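PDB 3K8U: putative ABC transporter, ATP-binding protein ComA from Streptococcus mutans, which probably belongs to the peptidase-containing ABC transporters and is represented here by its papain-like peptidase domain of the C39 family. Local coordinates for residues Q104-I109 and M122-F127; A70-F75 and S129-L134. All blocks are in the same frame, centred on the assembly; numbering follows the deposited sequence.

Contact 1: Q104-I109 and M122-F127; sequences QNNQLI and MSKERF
K124 has CG anti to its own carbonyl carbon (chi1 -73°) and an extended chain beyond, which carries NZ to N105 at the neighbouring turn. K124 NZ lies 3.0 Å from N105 O, and this hydrogen bond runs in the carbonyl plane. The backbone K124 N donates to N106 O at 3.0 Å, with the donor tilted from that carbonyl's plane. One residue therefore grips two successive carbonyls of the type II' turn Q104 to Q107. Between these bonds the lysine methylenes pass N106, with K124 CG 3.6 Å from N106 O. The branches of L108 part to meet two partners. L108 CD1 sits over one face of the F127 ring, 3.8 Å from its centroid, in a CH-pi contact. The ring is brought there by CG anti to the backbone N (chi1 -179°). L108 CD2 meets K124 CE at 4.0 Å. The backbone here is the hairpin of strands 107-112 and 120-123. L108 and M122 form an antiparallel hydrogen-bonded pair of it: L108 N reaches M122 O at 2.8 Å, and M122 N reaches L108 O at 2.8 Å. S123 ends the strand and N-caps helix 124-130, its OG accepting from R126 N. A water accepts from E125 N and more weakly from N106 ND2. Y98 and V88 add apolar contacts to F127. The polar links at the turn thus fix the start of the helix, while the leucine and the ring join its first turn to the face of the hairpin that carries L108 and M122.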
loop_
_atom_site.group_PDB
_atom_site.type_symbol
_atom_site.label_atom_id
_atom_site.label_comp_id
_atom_site.label_asym_id
_atom_site.label_seq_id
_atom_site.Cartn_x
_atom_site.Cartn_y
_atom_site.Cartn_z
ATOM N N GLN A 104 -11.817 -10.846 5.853
ATOM C CA GLN A 104 -12.547 -11.729 6.752
ATOM C C GLN A 104 -13.965 -11.195 6.904
ATOM O O GLN A 104 -14.169 -10.088 7.410
ATOM C CB GLN A 104 -11.861 -11.820 8.118
ATOM C CG GLN A 104 -12.406 -12.942 8.997
ATOM C CD GLN A 104 -11.666 -13.080 10.317
ATOM O OE1 GLN A 104 -12.284 -13.133 11.384
ATOM N NE2 GLN A 104 -10.340 -13.146 10.252
ATOM N N ASN A 105 -14.929 -11.986 6.434
ATOM C CA ASN A 105 -16.351 -11.646 6.478
ATOM C C ASN A 105 -16.658 -10.529 5.480
ATOM O O ASN A 105 -16.360 -10.651 4.289
ATOM C CB ASN A 105 -16.773 -11.240 7.900
ATOM C CG ASN A 105 -16.426 -12.293 8.938
ATOM O OD1 ASN A 105 -15.634 -12.045 9.849
ATOM N ND2 ASN A 105 -17.014 -13.478 8.801
ATOM N N ASN A 106 -17.269 -9.455 5.966
ATOM C CA ASN A 106 -17.604 -8.305 5.135
ATOM C C ASN A 106 -16.570 -7.205 5.410
ATOM O O ASN A 106 -16.842 -6.015 5.230
ATOM C CB ASN A 106 -19.020 -7.820 5.475
ATOM C CG ASN A 106 -19.513 -6.730 4.539
ATOM O OD1 ASN A 106 -19.387 -6.833 3.318
ATOM N ND2 ASN A 106 -20.082 -5.677 5.114
ATOM N N GLN A 107 -15.382 -7.617 5.852
ATOM C CA GLN A 107 -14.314 -6.676 6.166
ATOM C C GLN A 107 -12.957 -7.055 5.591
ATOM O O GLN A 107 -12.689 -8.216 5.284
ATOM C CB GLN A 107 -14.175 -6.495 7.680
ATOM C CG GLN A 107 -15.387 -5.874 8.358
ATOM C CD GLN A 107 -15.057 -5.301 9.718
ATOM O OE1 GLN A 107 -15.188 -4.095 9.942
ATOM N NE2 GLN A 107 -14.610 -6.157 10.634
ATOM N N LEU A 108 -12.108 -6.047 5.442
ATOM C CA LEU A 108 -10.758 -6.227 4.934
ATOM C C LEU A 108 -9.802 -5.811 6.039
ATOM O O LEU A 108 -10.137 -4.955 6.855
ATOM C CB LEU A 108 -10.521 -5.313 3.730
ATOM C CG LEU A 108 -11.403 -5.525 2.502
ATOM C CD1 LEU A 108 -11.090 -4.473 1.459
ATOM C CD2 LEU A 108 -11.170 -6.918 1.951
ATOM N N ILE A 109 -8.636 -6.441 6.087
ATOM C CA ILE A 109 -7.625 -6.077 7.071
ATOM C C ILE A 109 -6.660 -5.185 6.294
ATOM O O ILE A 109 -6.042 -5.627 5.324
ATOM C CB ILE A 109 -6.862 -7.305 7.603
ATOM C CG1 ILE A 109 -7.845 -8.337 8.157
ATOM C CG2 ILE A 109 -5.876 -6.874 8.693
ATOM C CD1 ILE A 109 -7.193 -9.643 8.553
ATOM N N MET A 122 -11.571 -2.855 8.111
ATOM C CA MET A 122 -12.382 -1.849 7.432
ATOM C C MET A 122 -13.476 -2.562 6.647
ATOM O O MET A 122 -13.214 -3.569 5.990
ATOM C CB MET A 122 -11.512 -1.024 6.470
ATOM C CG MET A 122 -12.249 0.117 5.771
ATOM S SD MET A 122 -11.184 1.141 4.702
ATOM C CE MET A 122 -10.318 2.133 5.945
ATOM N N SER A 123 -14.700 -2.046 6.716
ATOM C CA SER A 123 -15.803 -2.664 5.991
ATOM C C SER A 123 -15.524 -2.565 4.496
ATOM O O SER A 123 -14.870 -1.621 4.039
ATOM C CB SER A 123 -17.130 -1.971 6.311
ATOM O OG SER A 123 -17.180 -0.672 5.752
ATOM N N LYS A 124 -15.982 -3.559 3.744
ATOM C CA LYS A 124 -15.782 -3.555 2.299
ATOM C C LYS A 124 -16.472 -2.350 1.662
ATOM O O LYS A 124 -15.981 -1.803 0.680
ATOM C CB LYS A 124 -16.264 -4.870 1.687
ATOM C CG LYS A 124 -15.333 -6.036 2.003
ATOM C CD LYS A 124 -15.847 -7.363 1.490
ATOM C CE LYS A 124 -14.823 -8.456 1.772
ATOM N NZ LYS A 124 -15.367 -9.822 1.579
ATOM N N GLU A 125 -17.568 -1.904 2.274
ATOM C CA GLU A 125 -18.334 -0.752 1.794
ATOM C C GLU A 125 -17.509 0.529 1.887
ATOM O O GLU A 125 -17.443 1.306 0.935
ATOM C CB GLU A 125 -19.593 -0.567 2.643
ATOM C CG GLU A 125 -20.844 -0.243 1.853
ATOM C CD GLU A 125 -21.581 -1.489 1.391
ATOM O OE1 GLU A 125 -22.832 -1.475 1.396
ATOM O OE2 GLU A 125 -20.914 -2.483 1.034
ATOM N N ARG A 126 -16.917 0.758 3.058
ATOM C CA ARG A 126 -16.090 1.940 3.305
ATOM C C ARG A 126 -14.892 1.949 2.363
ATOM O O ARG A 126 -14.581 2.970 1.741
ATOM C CB ARG A 126 -15.586 1.935 4.753
ATOM C CG ARG A 126 -14.655 3.092 5.105
ATOM C CD ARG A 126 -15.425 4.321 5.548
ATOM N NE ARG A 126 -16.152 4.070 6.792
ATOM C CZ ARG A 126 -16.615 5.019 7.599
ATOM N NH1 ARG A 126 -16.432 6.300 7.306
ATOM N NH2 ARG A 126 -17.266 4.684 8.706
ATOM N N PHE A 127 -14.210 0.810 2.283
ATOM C CA PHE A 127 -13.041 0.675 1.423
ATOM C C PHE A 127 -13.398 0.962 -0.038
ATOM O O PHE A 127 -12.701 1.708 -0.723
ATOM C CB PHE A 127 -12.458 -0.727 1.547
ATOM C CG PHE A 127 -11.238 -0.945 0.708
ATOM C CD1 PHE A 127 -9.999 -0.479 1.133
ATOM C CD2 PHE A 127 -11.324 -1.615 -0.508
ATOM C CE1 PHE A 127 -8.860 -0.677 0.356
ATOM C CE2 PHE A 127 -10.196 -1.817 -1.288
ATOM C CZ PHE A 127 -8.961 -1.348 -0.857
HETATM O O HOH W 1 -19.433 -3.283 3.939
#

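Contact 2: A70-F75 and S129-L134; sequences ADMTLF and SEWTGL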
loop_
_atom_site.group_PDB
_atom_site.type_symbol
_atom_site.label_atom_id
_atom_site.label_comp_id
_atom_site.label_asym_id
_atom_site.label_seq_id
_atom_site.Cartn_x
_atom_site.Cartn_y
_atom_site.Cartn_z
ATOM N N ALA A 70 -8.634 -2.759 -10.605
ATOM C CA ALA A 70 -9.537 -3.818 -10.184
ATOM C C ALA A 70 -10.804 -3.292 -9.535
ATOM O O ALA A 70 -11.045 -2.091 -9.501
ATOM C CB ALA A 70 -8.804 -4.749 -9.224
ATOM N N ASP A 71 -11.635 -4.217 -9.067
ATOM C CA ASP A 71 -12.874 -3.874 -8.383
ATOM C C ASP A 71 -12.991 -4.783 -7.158
ATOM O O ASP A 71 -12.127 -5.628 -6.926
ATOM C CB ASP A 71 -14.082 -4.014 -9.320
ATOM C CG ASP A 71 -14.176 -5.384 -9.961
ATOM O OD1 ASP A 71 -14.262 -6.380 -9.221
ATOM O OD2 ASP A 71 -14.158 -5.467 -11.207
ATOM N N MET A 72 -14.074 -4.652 -6.402
ATOM C CA MET A 72 -14.231 -5.451 -5.189
ATOM C C MET A 72 -14.322 -6.975 -5.323
ATOM O O MET A 72 -14.114 -7.685 -4.341
ATOM C CB MET A 72 -15.371 -4.903 -4.328
ATOM C CG MET A 72 -15.116 -3.488 -3.802
ATOM S SD MET A 72 -13.644 -3.325 -2.745
ATOM C CE MET A 72 -14.211 -4.136 -1.251
ATOM N N THR A 73 -14.578 -7.488 -6.528
ATOM C CA THR A 73 -14.656 -8.941 -6.719
ATOM C C THR A 73 -13.275 -9.553 -6.509
ATOM O O THR A 73 -13.133 -10.758 -6.314
ATOM C CB THR A 73 -15.152 -9.331 -8.130
ATOM O OG1 THR A 73 -14.169 -8.964 -9.104
ATOM C CG2 THR A 73 -16.474 -8.654 -8.445
ATOM N N LEU A 74 -12.252 -8.702 -6.548
ATOM C CA LEU A 74 -10.878 -9.130 -6.338
ATOM C C LEU A 74 -10.764 -9.902 -5.026
ATOM O O LEU A 74 -10.097 -10.932 -4.953
ATOM C CB LEU A 74 -9.967 -7.898 -6.287
ATOM C CG LEU A 74 -8.472 -8.124 -6.091
ATOM C CD1 LEU A 74 -7.893 -8.832 -7.318
ATOM C CD2 LEU A 74 -7.779 -6.786 -5.856
ATOM N N PHE A 75 -11.486 -9.440 -4.009
ATOM C CA PHE A 75 -11.441 -10.064 -2.694
ATOM C C PHE A 75 -12.190 -11.387 -2.552
ATOM O O PHE A 75 -12.071 -12.069 -1.528
ATOM C CB PHE A 75 -11.850 -9.040 -1.628
ATOM C CG PHE A 75 -11.017 -7.792 -1.667
ATOM C CD1 PHE A 75 -9.692 -7.815 -1.229
ATOM C CD2 PHE A 75 -11.521 -6.616 -2.213
ATOM C CE1 PHE A 75 -8.882 -6.689 -1.343
ATOM C CE2 PHE A 75 -10.719 -5.482 -2.331
ATOM C CZ PHE A 75 -9.392 -5.520 -1.895
ATOM N N SER A 129 -15.631 2.788 -1.199
ATOM C CA SER A 129 -15.873 4.218 -1.386
ATOM C C SER A 129 -14.595 5.043 -1.579
ATOM O O SER A 129 -14.605 6.034 -2.304
ATOM C CB SER A 129 -16.680 4.790 -0.213
ATOM O OG SER A 129 -17.950 4.168 -0.111
ATOM N N GLU A 130 -13.499 4.629 -0.943
ATOM C CA GLU A 130 -12.223 5.350 -1.033
ATOM C C GLU A 130 -11.276 4.867 -2.136
ATOM O O GLU A 130 -10.485 5.643 -2.671
ATOM C CB GLU A 130 -11.459 5.239 0.296
ATOM C CG GLU A 130 -12.202 5.717 1.534
ATOM C CD GLU A 130 -11.405 5.500 2.820
ATOM O OE1 GLU A 130 -11.808 6.062 3.859
ATOM O OE2 GLU A 130 -10.386 4.769 2.801
ATOM N N TRP A 131 -11.340 3.574 -2.440
ATOM C CA TRP A 131 -10.462 2.937 -3.430
ATOM C C TRP A 131 -10.659 3.369 -4.885
ATOM O O TRP A 131 -11.778 3.351 -5.409
ATOM C CB TRP A 131 -10.616 1.417 -3.301
ATOM C CG TRP A 131 -9.650 0.567 -4.089
ATOM C CD1 TRP A 131 -8.331 0.825 -4.346
ATOM C CD2 TRP A 131 -9.920 -0.723 -4.634
ATOM N NE1 TRP A 131 -7.759 -0.239 -5.009
ATOM C CE2 TRP A 131 -8.717 -1.202 -5.197
ATOM C CE3 TRP A 131 -11.067 -1.529 -4.694
ATOM C CZ2 TRP A 131 -8.627 -2.453 -5.811
ATOM C CZ3 TRP A 131 -10.976 -2.772 -5.302
ATOM C CH2 TRP A 131 -9.761 -3.223 -5.853
ATOM N N THR A 132 -9.561 3.746 -5.538
ATOM C CA THR A 132 -9.600 4.156 -6.940
ATOM C C THR A 132 -9.659 2.934 -7.852
ATOM O O THR A 132 -9.907 3.062 -9.050
ATOM C CB THR A 132 -8.339 4.952 -7.354
ATOM O OG1 THR A 132 -7.187 4.100 -7.277
ATOM C CG2 THR A 132 -8.138 6.173 -6.458
ATOM N N GLY A 133 -9.425 1.758 -7.277
ATOM C CA GLY A 133 -9.403 0.534 -8.054
ATOM C C GLY A 133 -7.970 0.120 -8.363
ATOM O O GLY A 133 -7.718 -1.020 -8.750
ATOM N N LEU A 134 -7.024 1.040 -8.183
ATOM C CA LEU A 134 -5.620 0.746 -8.449
ATOM C C LEU A 134 -5.010 -0.134 -7.370
ATOM O O LEU A 134 -5.121 0.157 -6.175
ATOM C CB LEU A 134 -4.796 2.035 -8.576
ATOM C CG LEU A 134 -3.301 1.812 -8.859
ATOM C CD1 LEU A 134 -3.115 1.269 -10.268
ATOM C CD2 LEU A 134 -2.528 3.107 -8.693
#
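An Asx turn at D71 leads into the 3-10 segment 72-75, and the indole of W131 packs against this corner, turned there by CG anti to the backbone N (chi1 -171°). D71 OD1 takes two bonds: T73 N on its anti lone pair and T73 OG1, at 2.6 Å, on its syn lone pair. These hold the carboxylate over the start of the 3-10 turn. The backbone of D71 meets the indole at its rim, with D71 C 3.4 Å from W131 CZ3 and D71 O at the edge in the ring plane. The M72 chain is bent, bringing SD to 3.7 Å from W131 CE3, an oblique Met-aromatic contact. The F75 ring is also oblique, its plane at 53° to that of the indole, and F75 CE2 is 4.0 Å from W131 CZ3. A70 CB touches W131 CH2 at 3.8 Å. W131 is where the chain leaves helix 124-130 for strand 131-132, before turning a corner at G133 into strand 134-140. That strand pairs with 63-69 in the antiparallel sheet. Just past strand 63-69, A70 N gives a nearly straight hydrogen bond to G133 O at 2.7 Å. G133 CA lies over one face of the indole, toward the rim. At phi 100° a side chain would crowd T132 O and A70 O, which calls for glycine. W131 NE1 donates in its ring plane to L134 O at 2.9 Å, although from above that carbonyl's plane. This bond helps fix the rotation of the indole. T132 OG1 accepts from L134 N in an ST turn. V86 and F127 also contact the tryptophan.

Overall arrangement
From the N terminus the chain passes helices 17-28, 35-41 and 51-60, then strand 63-69, and enters 70-75, the first half of contact 2. It then runs through strands 84-90 and 93-104 to the turn that opens contact 1. The short excursion between 104-109 and 122-127 is closed by contact 1. The end of helix 124-130 already belongs to 129-134, which closes the longer loop of contact 2. Contact 1 is nested inside contact 2, and both use this helix. Their centres lie 11 Å apart and they touch: M72 packs on K124 and F127, and F75 on L108 and F127. Together they tie the edge hairpin, the helix and the loop after strand 63-69.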